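Local coordinates for protein structure-specific endonuclease subunit SLX4 (Thielavia terrestris, PDB 6SEI) that probably serves as the regulatory subunit of the SLX1-SLX4 structure-specific endonuclease, which cuts branched DNA during repair and recombination, at residues V17-F20 with R21-Q25. Numbering follows the deposited sequence.
Sequences VSLF and RYITQ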
loop_
_atom_site.group_PDB
_atom_site.type_symbol
_atom_site.label_atom_id
_atom_site.label_comp_id
_atom_site.label_asym_id
_atom_site.label_seq_id
_atom_site.Cartn_x
_atom_site.Cartn_y
_atom_site.Cartn_z
ATOM N N VAL B 17 -12.805 -31.449 -19.344
ATOM C CA VAL B 17 -13.564 -31.755 -18.137
ATOM C C VAL B 17 -14.269 -33.099 -18.282
ATOM O O VAL B 17 -14.310 -33.899 -17.339
ATOM C CB VAL B 17 -14.558 -30.620 -17.831
ATOM C CG1 VAL B 17 -15.616 -31.084 -16.841
ATOM C CG2 VAL B 17 -13.823 -29.406 -17.292
ATOM N N SER B 18 -14.825 -33.373 -19.465
ATOM C CA SER B 18 -15.501 -34.647 -19.686
ATOM C C SER B 18 -14.506 -35.799 -19.745
ATOM O O SER B 18 -14.805 -36.908 -19.285
ATOM C CB SER B 18 -16.332 -34.586 -20.967
ATOM O OG SER B 18 -17.212 -35.694 -21.053
ATOM N N LEU B 19 -13.321 -35.562 -20.312
ATOM C CA LEU B 19 -12.288 -36.592 -20.307
ATOM C C LEU B 19 -11.881 -36.950 -18.885
ATOM O O LEU B 19 -11.687 -38.128 -18.560
ATOM C CB LEU B 19 -11.071 -36.128 -21.104
ATOM C CG LEU B 19 -9.870 -37.075 -21.039
ATOM C CD1 LEU B 19 -10.134 -38.326 -21.854
ATOM C CD2 LEU B 19 -8.595 -36.388 -21.502
ATOM N N PHE B 20 -11.754 -35.943 -18.019
ATOM C CA PHE B 20 -11.338 -36.194 -16.645
ATOM C C PHE B 20 -12.413 -36.935 -15.861
ATOM O O PHE B 20 -12.097 -37.651 -14.905
ATOM C CB PHE B 20 -10.981 -34.874 -15.958
ATOM C CG PHE B 20 -9.653 -34.298 -16.388
ATOM C CD1 PHE B 20 -8.967 -34.816 -17.478
ATOM C CD2 PHE B 20 -9.091 -33.236 -15.699
ATOM C CE1 PHE B 20 -7.751 -34.285 -17.871
ATOM C CE2 PHE B 20 -7.873 -32.702 -16.088
ATOM C CZ PHE B 20 -7.203 -33.228 -17.175
ATOM N N ARG B 21 -13.683 -36.778 -16.246
ATOM C CA ARG B 21 -14.749 -37.538 -15.599
ATOM C C ARG B 21 -14.662 -39.015 -15.958
ATOM O O ARG B 21 -14.965 -39.880 -15.127
ATOM C CB ARG B 21 -16.115 -36.973 -15.990
ATOM C CG ARG B 21 -16.546 -35.761 -15.183
ATOM C CD ARG B 21 -18.037 -35.493 -15.346
ATOM N NE ARG B 21 -18.305 -34.349 -16.215
ATOM C CZ ARG B 21 -18.722 -33.161 -15.785
ATOM N NH1 ARG B 21 -18.941 -32.176 -16.649
ATOM N NH2 ARG B 21 -18.919 -32.957 -14.489
ATOM N N TYR B 22 -14.249 -39.322 -17.192
ATOM C CA TYR B 22 -14.055 -40.713 -17.590
ATOM C C TYR B 22 -12.870 -41.336 -16.862
ATOM O O TYR B 22 -12.916 -42.514 -16.490
ATOM C CB TYR B 22 -13.855 -40.810 -19.101
ATOM C CG TYR B 22 -15.132 -40.769 -19.908
ATOM C CD1 TYR B 22 -16.101 -41.752 -19.763
ATOM C CD2 TYR B 22 -15.362 -39.751 -20.822
ATOM C CE1 TYR B 22 -17.269 -41.717 -20.503
ATOM C CE2 TYR B 22 -16.525 -39.707 -21.567
ATOM C CZ TYR B 22 -17.475 -40.691 -21.405
ATOM O OH TYR B 22 -18.632 -40.644 -22.147
ATOM N N ILE B 23 -11.795 -40.570 -16.662
ATOM C CA ILE B 23 -10.649 -41.091 -15.924
ATOM C C ILE B 23 -11.017 -41.317 -14.465
ATOM O O ILE B 23 -10.677 -42.352 -13.876
ATOM C CB ILE B 23 -9.442 -40.144 -16.055
ATOM C CG1 ILE B 23 -9.076 -39.928 -17.521
ATOM C CG2 ILE B 23 -8.249 -40.694 -15.289
ATOM C CD1 ILE B 23 -8.064 -38.831 -17.723
ATOM N N THR B 24 -11.712 -40.354 -13.857
ATOM C CA THR B 24 -12.138 -40.503 -12.470
ATOM C C THR B 24 -12.975 -41.761 -12.292
ATOM O O THR B 24 -12.670 -42.608 -11.446
ATOM C CB THR B 24 -12.919 -39.265 -12.029
ATOM O OG1 THR B 24 -12.139 -38.094 -12.297
ATOM C CG2 THR B 24 -13.236 -39.328 -10.539
ATOM N N GLN B 25 -14.023 -41.915 -13.106
ATOM C CA GLN B 25 -14.888 -43.082 -12.978
ATOM C C GLN B 25 -14.114 -44.373 -13.214
ATOM O O GLN B 25 -14.350 -45.377 -12.532
ATOM C CB GLN B 25 -16.065 -42.973 -13.943
ATOM C CG GLN B 25 -17.351 -43.580 -13.411
ATOM C CD GLN B 25 -18.111 -42.635 -12.486
ATOM O OE1 GLN B 25 -17.612 -42.238 -11.427
ATOM N NE2 GLN B 25 -19.326 -42.269 -12.886
#
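Thr-24 reaches back one helical turn to Phe-20 through two donors. Its N lies 2.9 Å from Phe-20 O with an N-H...O angle of 163°, and its hydroxyl OG1 gives a second hydrogen bond to the same oxygen at 2.6 Å. The two donors approach from opposite faces of the carbonyl plane. OG1 gets there because it stands anti to the carbonyl carbon of Thr-24 (chi1 -53°), on the side facing the preceding turn. Ile-23 N bonds Leu-19 O in the same i to i+4 pattern of helix 12-29, in the C-terminal domain of SLX4.

One flank is apolar: Ile-23 CD1 sits 4.1 Å from Phe-20 CD1, the two side chains running side by side, and 4.2 Å from Leu-19 CG, where they cross at a slant. On another flank the Arg-21 chain bends at chi3 (-105°), bringing its guanidinium back to Val-17, whose CG1 lies over one face, near the rim, 3.5 Å from NH1. The Tyr-22 ring brings CD2 to 3.3 Å from Ser-18 O.

Trp-82 of helix 76-85 meets Phe-20 edge-to-face, packs on Ile-23 and donates from NE1 to Thr-24 OG1. The Thr-24 hydroxyl therefore both donates and accepts, which fixes its rotation and couples the Phe-20 carbonyl to the indole, joining polar and apolar packing between the two helices.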